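Local coordinates for 11S globulin subunit beta (Cucurbita maxima, PDB 2E9Q), which serves as a seed storage protein, a nutrient reservoir of the 11S globulin family that is laid down in pumpkin seeds, at residues A[31-36]-A[53-58]; A[87-92]-A[153-158]; A[129-134]-A[145-150]. All coordinates share one frame; numbering follows the deposited sequence. Where two conformers were deposited one is given.

Interaction 1 (A[31-36]-A[53-58]); sequences NLRAQD and QDNDEF
Hydrogen bonds of the Glu-57 carboxylate fix the extended chain 31-36 to the first turn of the helix that begins at Asp-56. The direct one runs from Arg-33 N to Glu-57 OE2, 3.0 Å long and fairly straight (162° at the hydrogen), and it reaches the oxygen from well above the carboxylate plane. The Glu-57 chain bends at its second torsion (chi2 84°), which turns the carboxylate along the backbone of Leu-32 and Arg-33.

Two waters extend this grip. Water 1 donates to Glu-57 OE1 and to Asn-31 O, both at 2.6 Å. Water 2 donates to Glu-57 OE2 at 2.7 Å and to Arg-33 O, and accepts from Gln-35 NE2 at 3.0 Å, so OE2 receives two donors.

Flat groups meet beside this network. The Gln-35 amide lies nearly parallel to that of Asn-55, their planes 13° apart, with Gln-35 CD 3.4 Å from Asn-55 CG. Gln-35 NE2 also sits over one face of the Phe-58 ring, offset toward its rim, 3.1 Å from Phe-58 CE2. Asn-55 occupies the N-cap position of the helix.

Leu-32 and Phe-58 also pack on strand 376-379, where Phe-58 touches Val-376 and Met-378; both segments thus join the first cupin domain to the second.

The buried Glu-57 carboxylate is met by a backbone N-H and two waters, with Arg-33 NE 5.0 Å from Glu-57 OE1 but not in contact. These donors, the nearby positive charge and the position at a helix N-terminus would all tend to stabilise its anionic form.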
loop_
_atom_site.group_PDB
_atom_site.type_symbol
_atom_site.label_atom_id
_atom_site.label_comp_id
_atom_site.label_asym_id
_atom_site.label_seq_id
_atom_site.Cartn_x
_atom_site.Cartn_y
_atom_site.Cartn_z
ATOM N N ASN A 31 7.636 -1.895 25.540
ATOM C CA ASN A 31 7.222 -2.833 26.578
ATOM C C ASN A 31 6.226 -3.884 26.068
ATOM O O ASN A 31 5.019 -3.787 26.310
ATOM C CB ASN A 31 6.615 -2.069 27.758
ATOM C CG ASN A 31 7.164 -2.535 29.099
ATOM O OD1 ASN A 31 8.369 -2.435 29.361
ATOM N ND2 ASN A 31 6.282 -3.051 29.958
ATOM N N LEU A 32 6.736 -4.894 25.367
ATOM C CA LEU A 32 5.878 -5.950 24.840
ATOM C C LEU A 32 5.344 -6.772 26.006
ATOM O O LEU A 32 5.984 -6.867 27.055
ATOM C CB LEU A 32 6.666 -6.862 23.899
ATOM C CG LEU A 32 7.459 -6.192 22.777
ATOM C CD1 LEU A 32 8.231 -7.249 21.999
ATOM C CD2 LEU A 32 6.515 -5.413 21.856
ATOM N N ARG A 33 4.175 -7.371 25.830
ATOM C CA ARG A 33 3.602 -8.177 26.893
ATOM C C ARG A 33 3.087 -9.522 26.395
ATOM O O ARG A 33 2.618 -9.634 25.259
ATOM C CB ARG A 33 2.462 -7.405 27.562
ATOM C CG ARG A 33 2.893 -6.016 28.053
ATOM C CD ARG A 33 1.747 -5.222 28.681
ATOM N NE ARG A 33 0.623 -5.013 27.767
ATOM C CZ ARG A 33 -0.468 -4.312 28.071
ATOM N NH1 ARG A 33 -1.445 -4.175 27.179
ATOM N NH2 ARG A 33 -0.579 -3.740 29.265
ATOM N N ALA A 34 3.208 -10.544 27.239
ATOM C CA ALA A 34 2.677 -11.859 26.908
ATOM C C ALA A 34 1.204 -11.649 27.240
ATOM O O ALA A 34 0.848 -11.564 28.406
ATOM C CB ALA A 34 3.281 -12.914 27.807
ATOM N N GLN A 35 0.361 -11.540 26.221
ATOM C CA GLN A 35 -1.063 -11.268 26.412
ATOM C C GLN A 35 -2.037 -12.439 26.478
ATOM O O GLN A 35 -1.910 -13.427 25.752
ATOM C CB GLN A 35 -1.569 -10.354 25.300
ATOM C CG GLN A 35 -0.717 -9.146 24.994
ATOM C CD GLN A 35 -1.150 -8.484 23.694
ATOM O OE1 GLN A 35 -2.310 -8.087 23.545
ATOM N NE2 GLN A 35 -0.218 -8.373 22.738
ATOM N N ASP A 36 -3.045 -12.281 27.327
ATOM C CA ASP A 36 -4.103 -13.259 27.477
ATOM C C ASP A 36 -5.345 -12.587 26.921
ATOM O O ASP A 36 -5.377 -11.362 26.783
ATOM C CB ASP A 36 -4.325 -13.615 28.951
ATOM C CG ASP A 36 -3.427 -14.745 29.417
ATOM O OD1 ASP A 36 -2.456 -14.485 30.152
ATOM O OD2 ASP A 36 -3.689 -15.907 29.035
ATOM N N GLN A 53 -7.286 -5.567 21.091
ATOM C CA GLN A 53 -6.913 -4.928 19.837
ATOM C C GLN A 53 -6.100 -3.649 20.080
ATOM O O GLN A 53 -5.179 -3.344 19.318
ATOM C CB GLN A 53 -8.167 -4.598 19.021
ATOM C CG GLN A 53 -9.356 -4.203 19.887
ATOM C CD GLN A 53 -10.051 -5.415 20.497
ATOM O OE1 GLN A 53 -10.870 -6.067 19.845
ATOM N NE2 GLN A 53 -9.714 -5.734 21.744
ATOM N N ASP A 54 -6.429 -2.916 21.143
ATOM C CA ASP A 54 -5.701 -1.683 21.447
ATOM C C ASP A 54 -4.365 -1.904 22.162
ATOM O O ASP A 54 -3.695 -0.948 22.556
ATOM C CB ASP A 54 -6.587 -0.725 22.247
ATOM C CG ASP A 54 -7.885 -0.396 21.530
ATOM O OD1 ASP A 54 -7.844 -0.006 20.341
ATOM O OD2 ASP A 54 -8.957 -0.527 22.161
ATOM N N ASN A 55 -3.971 -3.157 22.355
ATOM C CA ASN A 55 -2.658 -3.416 22.954
ATOM C C ASN A 55 -1.671 -2.654 22.037
ATOM O O ASN A 55 -1.863 -2.631 20.818
ATOM C CB ASN A 55 -2.357 -4.923 22.917
ATOM C CG ASN A 55 -0.867 -5.227 22.929
ATOM O OD1 ASN A 55 -0.280 -5.509 23.976
ATOM N ND2 ASN A 55 -0.243 -5.161 21.764
ATOM N N ASP A 56 -0.635 -2.036 22.603
ATOM C CA ASP A 56 0.349 -1.286 21.805
ATOM C C ASP A 56 0.986 -2.055 20.626
ATOM O O ASP A 56 0.990 -1.552 19.496
ATOM C CB ASP A 56 1.462 -0.739 22.703
ATOM C CG ASP A 56 0.978 0.382 23.633
ATOM O OD1 ASP A 56 1.652 0.642 24.651
ATOM O OD2 ASP A 56 -0.067 1.006 23.340
ATOM N N GLU A 57 1.527 -3.248 20.876
ATOM C CA GLU A 57 2.143 -4.034 19.796
ATOM C C GLU A 57 1.122 -4.337 18.706
ATOM O O GLU A 57 1.391 -4.147 17.522
ATOM C CB GLU A 57 2.658 -5.398 20.279
ATOM C CG GLU A 57 3.590 -5.413 21.445
ATOM C CD GLU A 57 2.876 -5.377 22.769
ATOM O OE1 GLU A 57 2.485 -4.271 23.189
ATOM O OE2 GLU A 57 2.704 -6.457 23.376
ATOM N N PHE A 58 -0.037 -4.846 19.121
ATOM C CA PHE A 58 -1.096 -5.200 18.186
ATOM C C PHE A 58 -1.515 -4.037 17.314
ATOM O O PHE A 58 -1.647 -4.175 16.095
ATOM C CB PHE A 58 -2.327 -5.723 18.933
ATOM C CG PHE A 58 -2.222 -7.165 19.348
ATOM C CD1 PHE A 58 -3.361 -7.880 19.704
ATOM C CD2 PHE A 58 -0.991 -7.811 19.386
ATOM C CE1 PHE A 58 -3.274 -9.220 20.092
ATOM C CE2 PHE A 58 -0.899 -9.150 19.774
ATOM C CZ PHE A 58 -2.042 -9.849 20.125
HETATM O O HOH W 1 2.535 -3.502 25.649
HETATM O O HOH W 2 2.645 -9.092 22.792
#

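Interaction 2 (A[87-92]-A[153-158]); sequences IFVAQG and SDLVLI
Phe-88 and Ile-158 exchange two backbone hydrogen bonds, N to O each way and both 2.8 Å, as an antiparallel hydrogen-bonded pair. At Val-156 the pairing changes: its carbonyl O accepts from Ala-90 N at 2.9 Å and, weakly, from Gln-91 N at 3.4 Å, while Val-156 N donates to Gln-91 O. Two residues facing one make this a classic beta bulge.

Beyond it the Gln-91 side chain takes over. With CG opposite the backbone N (chi1 178°) and the chain extended, it reaches the loop just before strand 155-162, where NE2 donates to Asp-154 O at 2.9 Å, the acceptor lying 24° out of the amide plane. Ser-153 OG adds a weak bond to the same carbonyl. An alanine here has no amide to offer, and the loop at Ser-153 and Asp-154 would probably be tied less firmly to strand 85-91.

Apolar side chains pack alongside. Val-89 CG2 lies beside Leu-157 CD2 at 3.8 Å, the two side chains pointing the same way, and Val-89 CG1 meets Leu-155 CD2 at 4.1 Å. At the bulge Ala-90 CB meets Ile-158 CG1, which also approaches the edge of the Phe-88 ring.

Farther out, Leu-157 packs on Met-147 of the opposing sheet of the cupin barrel. Phe-88 and Ile-158 instead press against Phe-399 of strand 393-400, which belongs to the second cupin domain.

The pairing is held chiefly by backbone N-H and C=O groups that satisfy one another across the strands; Gln-91 adds one side-chain tie just where regular strand pairing ends.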
loop_
_atom_site.group_PDB
_atom_site.type_symbol
_atom_site.label_atom_id
_atom_site.label_comp_id
_atom_site.label_asym_id
_atom_site.label_seq_id
_atom_site.Cartn_x
_atom_site.Cartn_y
_atom_site.Cartn_z
ATOM N N ILE A 87 -6.610 -19.329 10.397
ATOM C CA ILE A 87 -7.191 -19.987 11.553
ATOM C C ILE A 87 -6.460 -21.276 11.809
ATOM O O ILE A 87 -6.486 -22.186 10.976
ATOM C CB ILE A 87 -8.666 -20.302 11.309
ATOM C CG1 ILE A 87 -9.442 -19.000 11.144
ATOM C CG2 ILE A 87 -9.211 -21.144 12.437
ATOM C CD1 ILE A 87 -10.937 -19.176 10.942
ATOM N N PHE A 88 -5.788 -21.355 12.949
ATOM C CA PHE A 88 -5.074 -22.566 13.283
ATOM C C PHE A 88 -5.976 -23.440 14.136
ATOM O O PHE A 88 -6.510 -22.981 15.145
ATOM C CB PHE A 88 -3.797 -22.256 14.049
ATOM C CG PHE A 88 -3.016 -23.477 14.430
ATOM C CD1 PHE A 88 -2.335 -24.212 13.465
ATOM C CD2 PHE A 88 -2.957 -23.894 15.755
ATOM C CE1 PHE A 88 -1.600 -25.347 13.811
ATOM C CE2 PHE A 88 -2.230 -25.022 16.113
ATOM C CZ PHE A 88 -1.546 -25.752 15.132
ATOM N N VAL A 89 -6.148 -24.693 13.717
ATOM C CA VAL A 89 -6.978 -25.661 14.437
ATOM C C VAL A 89 -6.091 -26.285 15.506
ATOM O O VAL A 89 -5.312 -27.194 15.234
ATOM C CB VAL A 89 -7.509 -26.761 13.476
ATOM C CG1 VAL A 89 -8.303 -27.802 14.246
ATOM C CG2 VAL A 89 -8.380 -26.124 12.402
ATOM N N ALA A 90 -6.214 -25.780 16.729
ATOM C CA ALA A 90 -5.394 -26.247 17.836
ATOM C C ALA A 90 -5.858 -27.581 18.399
ATOM O O ALA A 90 -5.055 -28.340 18.941
ATOM C CB ALA A 90 -5.372 -25.184 18.947
ATOM N N GLN A 91 -7.152 -27.861 18.277
ATOM C CA GLN A 91 -7.705 -29.112 18.790
ATOM C C GLN A 91 -9.052 -29.458 18.160
ATOM O O GLN A 91 -9.886 -28.581 17.922
ATOM C CB GLN A 91 -7.864 -29.029 20.315
ATOM C CG GLN A 91 -8.489 -30.267 20.952
ATOM C CD GLN A 91 -8.865 -30.070 22.427
ATOM O OE1 GLN A 91 -8.002 -29.915 23.292
ATOM N NE2 GLN A 91 -10.159 -30.073 22.706
ATOM N N GLY A 92 -9.250 -30.745 17.888
ATOM C CA GLY A 92 -10.506 -31.207 17.323
ATOM C C GLY A 92 -10.534 -31.266 15.812
ATOM O O GLY A 92 -9.512 -31.062 15.156
ATOM N N SER A 153 -14.248 -34.101 21.192
ATOM C CA SER A 153 -13.547 -33.111 22.003
ATOM C C SER A 153 -14.045 -31.733 21.580
ATOM O O SER A 153 -14.786 -31.609 20.608
ATOM C CB SER A 153 -12.043 -33.180 21.743
ATOM O OG SER A 153 -11.729 -32.601 20.485
ATOM N N ASP A 154 -13.639 -30.697 22.304
ATOM C CA ASP A 154 -14.038 -29.340 21.940
ATOM C C ASP A 154 -13.177 -28.906 20.759
ATOM O O ASP A 154 -12.004 -29.251 20.679
ATOM C CB ASP A 154 -13.801 -28.354 23.092
ATOM C CG ASP A 154 -14.722 -28.586 24.274
ATOM O OD1 ASP A 154 -15.962 -28.546 24.103
ATOM O OD2 ASP A 154 -14.196 -28.793 25.387
ATOM N N LEU A 155 -13.755 -28.137 19.853
ATOM C CA LEU A 155 -13.012 -27.653 18.699
ATOM C C LEU A 155 -12.392 -26.306 19.087
ATOM O O LEU A 155 -13.124 -25.347 19.311
ATOM C CB LEU A 155 -13.971 -27.450 17.527
ATOM C CG LEU A 155 -13.482 -27.682 16.102
ATOM C CD1 LEU A 155 -14.373 -26.892 15.170
ATOM C CD2 LEU A 155 -12.025 -27.274 15.946
ATOM N N VAL A 156 -11.064 -26.238 19.174
ATOM C CA VAL A 156 -10.373 -24.991 19.535
ATOM C C VAL A 156 -9.672 -24.347 18.325
ATOM O O VAL A 156 -8.744 -24.926 17.744
ATOM C CB VAL A 156 -9.325 -25.232 20.664
ATOM C CG1 VAL A 156 -8.682 -23.914 21.085
ATOM C CG2 VAL A 156 -9.994 -25.898 21.871
ATOM N N LEU A 157 -10.120 -23.142 17.972
ATOM C CA LEU A 157 -9.598 -22.396 16.828
ATOM C C LEU A 157 -8.910 -21.068 17.155
ATOM O O LEU A 157 -9.502 -20.175 17.780
ATOM C CB LEU A 157 -10.735 -22.107 15.867
ATOM C CG LEU A 157 -11.599 -23.336 15.594
ATOM C CD1 LEU A 157 -12.895 -22.923 14.923
ATOM C CD2 LEU A 157 -10.805 -24.311 14.751
ATOM N N ILE A 158 -7.669 -20.936 16.700
ATOM C CA ILE A 158 -6.903 -19.718 16.902
ATOM C C ILE A 158 -7.022 -18.856 15.638
ATOM O O ILE A 158 -6.406 -19.144 14.613
ATOM C CB ILE A 158 -5.430 -20.047 17.169
ATOM C CG1 ILE A 158 -5.325 -21.112 18.268
ATOM C CG2 ILE A 158 -4.691 -18.777 17.564
ATOM C CD1 ILE A 158 -6.002 -20.722 19.586
#

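Interaction 3 (A[129-134]-A[145-150]); sequences RPFREG and HWMYNR
In the interior of the N-terminal cupin barrel the ring of Phe-131 lies between strands 129-132 and 145-149 and meets Tyr-148 and Met-147. Phe-131 CZ approaches the carbonyl O of Tyr-148 at 4.1 Å. Met-147 was modelled in two conformers, so its side-chain contacts are doubtful: in the one given, CG comes to 4.3 Å from Phe-131 CE2, an apolar touch, and SD lies 5.2 Å from the centroid of the Phe-131 ring, 37° off the ring normal, an oblique Met-aromatic contact. The first torsion of Phe-131 (chi1 60°) sets CG between its own backbone N and carbonyl carbon, and the ring reaches across to strand 145-149 with CE2 and CZ leading.

The two strands share no hydrogen bond. Each pairs antiparallel with strand 93-98, which bridges them in a curled sheet of the double-stranded beta-helix that defines cupins; Phe-131, for instance, bonds through its backbone to Gly-94. The nearest CA atoms, those of Pro-130 and Tyr-148, are accordingly 9.3 Å apart, and the interval is spanned by side chains reaching side chains or backbone carbonyls. Phe-131 further touches Val-89 and Leu-155, and Met-147 touches Ile-87 and Leu-157, residues of the facing sheet.

Just after strand 145-149, Arg-150 reaches back, extended from CG to NE. Its guanidinium turns an edge to Phe-131 O, with NH1 4.0 Å from that oxygen, too far for a hydrogen bond, and NH1 lies 4.2 Å from Pro-130 CB. The ring of Tyr-148 meets that of Phe-249, while Trp-146 packs on Leu-420 of a second subunit.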
loop_
_atom_site.group_PDB
_atom_site.type_symbol
_atom_site.label_atom_id
_atom_site.label_comp_id
_atom_site.label_asym_id
_atom_site.label_seq_id
_atom_site.Cartn_x
_atom_site.Cartn_y
_atom_site.Cartn_z
ATOM N N ARG A 129 -15.951 -28.866 3.262
ATOM C CA ARG A 129 -14.530 -29.013 3.534
ATOM C C ARG A 129 -14.237 -29.435 4.963
ATOM O O ARG A 129 -14.544 -28.713 5.910
ATOM C CB ARG A 129 -13.819 -27.703 3.216
ATOM C CG ARG A 129 -14.413 -27.011 2.006
ATOM C CD ARG A 129 -13.533 -25.911 1.477
ATOM N NE ARG A 129 -14.239 -25.145 0.457
ATOM C CZ ARG A 129 -13.641 -24.461 -0.508
ATOM N NH1 ARG A 129 -12.316 -24.453 -0.586
ATOM N NH2 ARG A 129 -14.366 -23.785 -1.391
ATOM N N PRO A 130 -13.649 -30.622 5.136
ATOM C CA PRO A 130 -13.315 -31.127 6.464
ATOM C C PRO A 130 -11.958 -30.564 6.873
ATOM O O PRO A 130 -11.177 -30.139 6.025
ATOM C CB PRO A 130 -13.272 -32.633 6.248
ATOM C CG PRO A 130 -12.689 -32.735 4.860
ATOM C CD PRO A 130 -13.448 -31.665 4.109
ATOM N N PHE A 131 -11.692 -30.545 8.170
ATOM C CA PHE A 131 -10.420 -30.053 8.670
ATOM C C PHE A 131 -10.162 -30.731 9.999
ATOM O O PHE A 131 -11.089 -31.194 10.659
ATOM C CB PHE A 131 -10.446 -28.526 8.832
ATOM C CG PHE A 131 -11.491 -28.033 9.788
ATOM C CD1 PHE A 131 -11.282 -28.094 11.159
ATOM C CD2 PHE A 131 -12.698 -27.527 9.315
ATOM C CE1 PHE A 131 -12.264 -27.661 12.042
ATOM C CE2 PHE A 131 -13.684 -27.094 10.188
ATOM C CZ PHE A 131 -13.470 -27.161 11.553
ATOM N N ARG A 132 -8.901 -30.776 10.395
ATOM C CA ARG A 132 -8.533 -31.424 11.635
ATOM C C ARG A 132 -7.362 -30.705 12.286
ATOM O O ARG A 132 -6.753 -29.815 11.687
ATOM C CB ARG A 132 -8.148 -32.869 11.341
ATOM C CG ARG A 132 -7.008 -32.961 10.361
ATOM C CD ARG A 132 -6.594 -34.394 10.106
ATOM N NE ARG A 132 -5.191 -34.465 9.711
ATOM C CZ ARG A 132 -4.668 -33.817 8.678
ATOM N NH1 ARG A 132 -5.429 -33.041 7.917
ATOM N NH2 ARG A 132 -3.372 -33.926 8.424
ATOM N N GLU A 133 -7.040 -31.124 13.504
ATOM C CA GLU A 133 -5.955 -30.535 14.273
ATOM C C GLU A 133 -4.657 -30.384 13.491
ATOM O O GLU A 133 -4.156 -31.338 12.902
ATOM C CB GLU A 133 -5.699 -31.373 15.526
ATOM C CG GLU A 133 -4.946 -30.636 16.622
ATOM C CD GLU A 133 -4.775 -31.474 17.882
ATOM O OE1 GLU A 133 -5.774 -32.065 18.356
ATOM O OE2 GLU A 133 -3.637 -31.535 18.401
ATOM N N GLY A 134 -4.110 -29.173 13.495
ATOM C CA GLY A 134 -2.871 -28.936 12.788
ATOM C C GLY A 134 -3.123 -28.219 11.482
ATOM O O GLY A 134 -2.190 -27.764 10.814
ATOM N N HIS A 145 -17.934 -17.665 6.033
ATOM C CA HIS A 145 -17.576 -19.029 6.338
ATOM C C HIS A 145 -18.265 -19.449 7.611
ATOM O O HIS A 145 -18.679 -18.609 8.407
ATOM C CB HIS A 145 -16.064 -19.156 6.502
ATOM C CG HIS A 145 -15.517 -18.431 7.692
ATOM N ND1 HIS A 145 -14.807 -19.069 8.687
ATOM C CD2 HIS A 145 -15.568 -17.122 8.045
ATOM C CE1 HIS A 145 -14.448 -18.186 9.603
ATOM N NE2 HIS A 145 -14.896 -16.998 9.238
ATOM N N TRP A 146 -18.401 -20.758 7.787
ATOM C CA TRP A 146 -19.028 -21.323 8.971
ATOM C C TRP A 146 -18.270 -22.596 9.313
ATOM O O TRP A 146 -17.723 -23.260 8.428
ATOM C CB TRP A 146 -20.506 -21.635 8.717
ATOM C CG TRP A 146 -20.753 -22.528 7.531
ATOM C CD1 TRP A 146 -21.075 -22.134 6.263
ATOM C CD2 TRP A 146 -20.694 -23.965 7.502
ATOM N NE1 TRP A 146 -21.224 -23.229 5.449
ATOM C CE2 TRP A 146 -20.997 -24.366 6.179
ATOM C CE3 TRP A 146 -20.417 -24.949 8.462
ATOM C CZ2 TRP A 146 -21.031 -25.717 5.789
ATOM C CZ3 TRP A 146 -20.449 -26.302 8.071
ATOM C CH2 TRP A 146 -20.757 -26.666 6.743
ATOM N N MET A 147 -18.207 -22.925 10.594
ATOM C CA MET A 147 -17.505 -24.120 11.008
ATOM C C MET A 147 -18.344 -24.935 11.970
ATOM O O MET A 147 -19.087 -24.384 12.791
ATOM C CB MET A 147 -16.166 -23.748 11.640
ATOM C CG MET A 147 -15.198 -23.130 10.642
ATOM S SD MET A 147 -13.647 -22.608 11.361
ATOM C CE MET A 147 -14.008 -20.886 11.693
ATOM N N TYR A 148 -18.231 -26.253 11.834
ATOM C CA TYR A 148 -18.974 -27.194 12.643
ATOM C C TYR A 148 -18.029 -28.203 13.272
ATOM O O TYR A 148 -17.088 -28.670 12.638
ATOM C CB TYR A 148 -19.996 -27.924 11.771
ATOM C CG TYR A 148 -20.657 -29.099 12.452
ATOM C CD1 TYR A 148 -21.730 -28.914 13.324
ATOM C CD2 TYR A 148 -20.190 -30.395 12.245
ATOM C CE1 TYR A 148 -22.324 -29.998 13.975
ATOM C CE2 TYR A 148 -20.773 -31.486 12.892
ATOM C CZ TYR A 148 -21.839 -31.276 13.753
ATOM O OH TYR A 148 -22.416 -32.348 14.386
ATOM N N ASN A 149 -18.284 -28.529 14.528
ATOM C CA ASN A 149 -17.474 -29.493 15.246
ATOM C C ASN A 149 -18.172 -30.845 15.096
ATOM O O ASN A 149 -19.341 -30.989 15.461
ATOM C CB ASN A 149 -17.391 -29.102 16.724
ATOM C CG ASN A 149 -16.515 -30.038 17.530
ATOM O OD1 ASN A 149 -15.750 -30.826 16.974
ATOM N ND2 ASN A 149 -16.612 -29.945 18.858
ATOM N N ARG A 150 -17.463 -31.823 14.540
ATOM C CA ARG A 150 -18.030 -33.156 14.356
ATOM C C ARG A 150 -17.273 -34.178 15.198
ATOM O O ARG A 150 -17.465 -35.381 15.054
ATOM C CB ARG A 150 -18.004 -33.556 12.870
ATOM C CG ARG A 150 -16.668 -34.054 12.320
ATOM C CD ARG A 150 -16.831 -34.408 10.831
ATOM N NE ARG A 150 -15.812 -35.322 10.306
ATOM C CZ ARG A 150 -14.556 -34.987 10.021
ATOM N NH1 ARG A 150 -14.128 -33.745 10.206
ATOM N NH2 ARG A 150 -13.722 -35.902 9.541
#

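All three interactions lie in the N-terminal cupin domain. Interaction 1 closes first along the chain; interaction 3 is nested within the loop closed by interaction 2. The centres of interactions 2 and 3 are 8 Å apart, and they touch where Val-89 O probably accepts a hydrogen bond from Gly-134 N. Interaction 2 belongs to one barrel sheet and interaction 3 to the other, so Ile-87, Val-89, Leu-155 and Leu-157 meet Phe-131 and Met-147 between the sheets. Interaction 1 stands apart, its centre 23 Å from that of interaction 2 and 29 Å from that of interaction 3. It and interaction 2 also border the second cupin domain, whereas strand 145-149 reaches a neighbouring subunit through Trp-146.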